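Local coordinates for uncharacterized protein (PDB 4DQA) that is of unknown function but probably binds carbohydrate, pairing a BT_3987-like N-terminal domain with a concanavalin A-like lectin/glucanase domain, at residues Leu137-Ala142 with Asn301-Asp306; Leu314-Lys317 with Ser321-Gln324. One frame throughout, in Å; residues are numbered along the deposited sequence. Where two conformers were deposited one is given.

Interaction 1 (Leu137-Ala142 with Asn301-Asp306)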
loop_
_atom_site.group_PDB
_atom_site.type_symbol
_atom_site.label_atom_id
_atom_site.label_comp_id
_atom_site.label_asym_id
_atom_site.label_seq_id
_atom_site.Cartn_x
_atom_site.Cartn_y
_atom_site.Cartn_z
ATOM N N LEU A 137 5.967 3.935 3.992
ATOM C CA LEU A 137 6.116 3.086 2.810
ATOM C C LEU A 137 6.447 3.968 1.626
ATOM O O LEU A 137 5.740 4.940 1.373
ATOM C CB LEU A 137 4.831 2.341 2.521
ATOM C CG LEU A 137 4.759 1.451 1.278
ATOM C CD1 LEU A 137 5.825 0.389 1.406
ATOM C CD2 LEU A 137 3.370 0.809 1.087
ATOM N N LYS A 138 7.510 3.624 0.899
ATOM C CA LYS A 138 7.905 4.364 -0.289
ATOM C C LYS A 138 8.214 3.379 -1.388
ATOM O O LYS A 138 8.601 2.253 -1.123
ATOM C CB LYS A 138 9.171 5.179 -0.024
ATOM C CG LYS A 138 9.047 6.207 1.086
ATOM C CD LYS A 138 10.377 6.911 1.360
ATOM N N ILE A 139 8.028 3.805 -2.626
ATOM C CA ILE A 139 8.452 3.013 -3.759
ATOM C C ILE A 139 9.579 3.795 -4.449
ATOM O O ILE A 139 9.384 4.936 -4.854
ATOM C CB ILE A 139 7.314 2.753 -4.757
ATOM C CG1 ILE A 139 6.215 1.933 -4.104
ATOM C CG2 ILE A 139 7.861 2.024 -6.002
ATOM C CD1 ILE A 139 4.979 1.751 -4.956
ATOM N N THR A 140 10.751 3.169 -4.552
ATOM C CA THR A 140 11.936 3.828 -5.089
ATOM C C THR A 140 12.513 3.152 -6.329
ATOM O O THR A 140 13.519 3.645 -6.850
ATOM C CB THR A 140 13.039 3.882 -4.047
ATOM O OG1 THR A 140 13.355 2.569 -3.649
ATOM C CG2 THR A 140 12.572 4.697 -2.842
ATOM N N LYS A 141 11.868 2.098 -6.813
ATOM C CA LYS A 141 12.284 1.360 -8.001
ATOM C C LYS A 141 11.052 1.014 -8.803
ATOM O O LYS A 141 9.977 0.812 -8.225
ATOM C CB LYS A 141 13.027 0.095 -7.594
ATOM C CG LYS A 141 14.336 0.326 -6.885
ATOM C CD LYS A 141 15.030 -1.009 -6.587
ATOM C CE LYS A 141 16.431 -0.794 -6.026
ATOM N NZ LYS A 141 17.151 -2.097 -5.864
ATOM N N ALA A 142 11.207 0.924 -10.126
ATOM C CA ALA A 142 10.110 0.556 -10.997
ATOM C C ALA A 142 10.598 -0.131 -12.248
ATOM O O ALA A 142 11.788 -0.100 -12.542
ATOM C CB ALA A 142 9.258 1.790 -11.343
ATOM N N ASN A 301 -4.726 1.323 -1.255
ATOM C CA ASN A 301 -3.709 0.311 -1.539
ATOM C C ASN A 301 -2.834 0.601 -2.754
ATOM O O ASN A 301 -2.157 -0.283 -3.251
ATOM C CB ASN A 301 -4.359 -1.059 -1.687
ATOM C CG ASN A 301 -5.004 -1.505 -0.418
ATOM O OD1 ASN A 301 -4.317 -1.834 0.551
ATOM N ND2 ASN A 301 -6.324 -1.418 -0.368
HETATM N N MSE A 302 -2.800 1.856 -3.206
HETATM C CA MSE A 302 -2.065 2.191 -4.424
HETATM C C MSE A 302 -0.592 1.755 -4.381
HETATM O O MSE A 302 -0.053 1.313 -5.402
HETATM C CB MSE A 302 -2.140 3.702 -4.712
HETATM C CG MSE A 302 -3.497 4.180 -5.025
HETATM SE SE MSE A 302 -3.418 6.107 -5.431
HETATM C CE MSE A 302 -2.427 6.687 -3.803
ATOM N N LEU A 303 0.044 1.861 -3.209
ATOM C CA LEU A 303 1.485 1.598 -3.107
ATOM C C LEU A 303 1.865 0.182 -2.737
ATOM O O LEU A 303 3.043 -0.187 -2.788
ATOM C CB LEU A 303 2.142 2.532 -2.083
ATOM C CG LEU A 303 1.969 4.024 -2.321
ATOM C CD1 LEU A 303 2.647 4.786 -1.196
ATOM C CD2 LEU A 303 2.512 4.451 -3.679
ATOM N N GLY A 304 0.901 -0.634 -2.333
ATOM C CA GLY A 304 1.214 -1.987 -1.923
ATOM C C GLY A 304 0.017 -2.740 -1.406
ATOM O O GLY A 304 -0.888 -2.158 -0.804
ATOM N N VAL A 305 0.010 -4.054 -1.638
ATOM C CA VAL A 305 -1.001 -4.928 -1.071
ATOM C C VAL A 305 -0.336 -6.255 -0.696
ATOM O O VAL A 305 0.736 -6.567 -1.186
ATOM C CB VAL A 305 -2.206 -5.090 -2.063
ATOM C CG1 VAL A 305 -1.908 -6.113 -3.168
ATOM C CG2 VAL A 305 -3.469 -5.461 -1.329
ATOM N N ASP A 306 -0.988 -7.040 0.165
ATOM C CA ASP A 306 -0.460 -8.338 0.543
ATOM C C ASP A 306 -0.582 -9.249 -0.677
ATOM O O ASP A 306 -1.675 -9.412 -1.230
ATOM C CB ASP A 306 -1.317 -8.882 1.680
ATOM C CG ASP A 306 -0.809 -10.191 2.257
ATOM O OD1 ASP A 306 -0.000 -10.902 1.627
ATOM O OD2 ASP A 306 -1.257 -10.511 3.394
#

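Interaction 2 (Leu314-Lys317 with Ser321-Gln324)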
loop_
_atom_site.group_PDB
_atom_site.type_symbol
_atom_site.label_atom_id
_atom_site.label_comp_id
_atom_site.label_asym_id
_atom_site.label_seq_id
_atom_site.Cartn_x
_atom_site.Cartn_y
_atom_site.Cartn_z
ATOM N N LEU A 314 -2.948 -11.622 -10.197
ATOM C CA LEU A 314 -1.641 -11.313 -10.756
ATOM C C LEU A 314 -1.106 -10.097 -10.033
ATOM O O LEU A 314 -1.850 -9.141 -9.802
ATOM C CB LEU A 314 -1.770 -10.982 -12.237
ATOM C CG LEU A 314 -0.442 -10.641 -12.915
ATOM C CD1 LEU A 314 0.366 -11.921 -13.037
ATOM C CD2 LEU A 314 -0.636 -9.965 -14.257
ATOM N N TYR A 315 0.170 -10.118 -9.680
ATOM C CA TYR A 315 0.800 -8.975 -8.999
ATOM C C TYR A 315 2.252 -8.875 -9.365
ATOM O O TYR A 315 3.046 -9.736 -8.999
ATOM C CB TYR A 315 0.660 -9.183 -7.491
ATOM C CG TYR A 315 1.053 -8.018 -6.589
ATOM C CD1 TYR A 315 1.263 -6.729 -7.074
ATOM C CD2 TYR A 315 1.186 -8.241 -5.235
ATOM C CE1 TYR A 315 1.602 -5.676 -6.200
ATOM C CE2 TYR A 315 1.531 -7.226 -4.373
ATOM C CZ TYR A 315 1.692 -5.941 -4.847
ATOM O OH TYR A 315 2.033 -4.965 -3.943
ATOM N N TYR A 316 2.622 -7.804 -10.062
ATOM C CA TYR A 316 4.012 -7.490 -10.283
ATOM C C TYR A 316 4.331 -6.159 -9.628
ATOM O O TYR A 316 3.881 -5.101 -10.093
ATOM C CB TYR A 316 4.328 -7.394 -11.783
ATOM C CG TYR A 316 4.369 -8.728 -12.499
ATOM C CD1 TYR A 316 5.370 -9.652 -12.214
ATOM C CD2 TYR A 316 3.397 -9.082 -13.426
ATOM C CE1 TYR A 316 5.411 -10.878 -12.859
ATOM C CE2 TYR A 316 3.434 -10.289 -14.088
ATOM C CZ TYR A 316 4.438 -11.205 -13.786
ATOM O OH TYR A 316 4.496 -12.423 -14.421
ATOM N N LYS A 317 5.148 -6.194 -8.581
ATOM C CA LYS A 317 5.595 -4.956 -7.943
ATOM C C LYS A 317 6.544 -4.186 -8.861
ATOM O O LYS A 317 6.488 -2.963 -8.928
ATOM C CB LYS A 317 6.286 -5.249 -6.607
ATOM C CG LYS A 317 5.337 -5.905 -5.618
ATOM C CD LYS A 317 5.928 -6.112 -4.206
ATOM C CE LYS A 317 6.161 -4.794 -3.464
ATOM N NZ LYS A 317 4.876 -4.041 -3.211
ATOM N N SER A 321 11.942 -7.197 -6.457
ATOM C CA SER A 321 11.668 -8.358 -5.614
ATOM C C SER A 321 11.135 -9.571 -6.379
ATOM O O SER A 321 11.107 -10.665 -5.803
ATOM C CB SER A 321 10.693 -7.986 -4.496
ATOM O OG SER A 321 9.411 -7.611 -4.958
ATOM N N GLU A 322 10.756 -9.425 -7.644
ATOM C CA GLU A 322 10.369 -10.595 -8.435
ATOM C C GLU A 322 11.565 -11.284 -9.041
ATOM O O GLU A 322 12.525 -10.666 -9.495
ATOM C CB GLU A 322 9.385 -10.257 -9.554
ATOM C CG GLU A 322 7.952 -10.032 -9.068
ATOM C CD GLU A 322 7.569 -8.585 -8.820
ATOM O OE1 GLU A 322 8.095 -7.672 -9.488
ATOM O OE2 GLU A 322 6.701 -8.402 -7.947
ATOM N N THR A 323 11.473 -12.595 -9.050
ATOM C CA THR A 323 12.443 -13.424 -9.716
ATOM C C THR A 323 12.274 -13.388 -11.216
ATOM O O THR A 323 11.204 -13.723 -11.733
ATOM C CB THR A 323 12.275 -14.868 -9.236
ATOM O OG1 THR A 323 12.640 -14.947 -7.852
ATOM C CG2 THR A 323 13.120 -15.828 -10.047
ATOM N N GLN A 324 13.336 -13.007 -11.916
ATOM C CA GLN A 324 13.457 -13.148 -13.360
ATOM C C GLN A 324 14.569 -14.108 -13.677
ATOM O O GLN A 324 15.705 -13.933 -13.226
ATOM C CB GLN A 324 13.760 -11.793 -14.012
ATOM C CG GLN A 324 12.613 -10.819 -13.869
ATOM C CD GLN A 324 12.796 -9.554 -14.700
ATOM O OE1 GLN A 324 12.821 -9.606 -15.934
ATOM N NE2 GLN A 324 12.854 -8.409 -14.017
#

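Interaction 1 (Leu137-Ala142 with Asn301-Asp306)
Ile-139 and Leu-137 reach from one side of the linking segment 137-142 to Leu-303, at the third position of a type I beta turn running from Asn-301 to Gly-304. Ile-139 makes the tighter half of the contact. Its CD1 lies 3.5 Å from the carbonyl oxygen Leu-303 O and 3.9 Å from the methyl Leu-303 CD2, so one methyl covers both backbone and side chain of the turn residue. With CG1 anti to its own carbonyl carbon (chi1 -63°) and the chain then extended, that methyl is carried straight to the turn. Ile-139 is buried, its side chain also resting on Ser-284 and Glu-285 of strand 282-289 and on Ile-352 of the C-terminal tail. Leu-137 forms the looser, solvent-facing half. It is exposed, and its CD2 meets Leu-303 CB at 3.8 Å, the two leucine side chains lying alongside one another and pointing opposite ways; the same methyl approaches Gly-304 N only to 4.5 Å. The turn is closed by its own bond, Gly-304 N to Asn-301 O at 3.2 Å. The contact sets the chain that leads from strand 128-135 into strand 141-146, between the two domains, against the loop following helix 295-300. Hydrogen bonds to neighbours hold each segment: Ile-139 to Ile-352, Thr-140 to Leu-348, Asn-301 O to Arg-287. Between them lie aliphatic side-chain contacts and one methyl against a carbonyl oxygen, about 200 Å² in all, consistent with a fit set mainly by shape.

Interaction 2 (Leu314-Lys317 with Ser321-Gln324)
The loop that leaves strand 312-316 and leads to strand 324-325 passes from one antiparallel sheet of the concanavalin A-like beta sandwich to the other, and within it the carboxylate of Glu-322 comes back onto the backbone just beyond the first strand. Lys-317 N donates to Glu-322 OE2 at 2.8 Å, with an N-H...O angle of 154°; the donor comes from the syn side of the oxygen, 29° out of the carboxylate plane. The other oxygen, OE1, accepts from Leu-318 N, so the carboxylate grips two successive amides beyond the strand end, which should fix its rotation. A bend at chi2 (96°) turns the carboxylate in toward these amides. Beside it, Glu-322 CG lies at the edge of the Tyr-316 ring, 4.1 Å from Tyr-316 CD1, and the ring and carboxylate planes stand nearly perpendicular. Tyr-316 is buried and its hydroxyl bonds to Ile-329 O. The aliphatic part of Lys-317 runs nearly perpendicular to the glutamate side chain, Lys-317 CB lying 3.5 Å from Glu-322 OE2, but its ammonium turns away to a salt bridge with Glu-285. That end also donates to Tyr-315 OH, itself bonded to Glu-285. At the exposed side Ser-321, whose OG is hydrogen-bonded to Asp-319, borders the lysine chain, with Ser-321 OG 3.9 Å from Lys-317 CD.

How the interactions relate
Interactions 1 and 2 follow one another along the chain, with centres about 12 Å apart; both reach the eight-strand sheet, and interaction 2 also leads on to the five-strand sheet. Both are partly buried, running from buried Ile-139 to exposed Leu-137 in one and from buried Tyr-316 to exposed Ser-321 in the other, yet their chemistry differs. Interaction 1, at the approach to the lectin-like domain, is mainly aliphatic packing between segments distant in sequence; interaction 2, in the loop joining the domain's two sheets, is organised by a carboxylate on backbone amides. They meet where Tyr-315 OH lies 3.2 Å from Val-305 N, a probable hydrogen bond. Glu-285 of strand 282-289 lies between the two contacts.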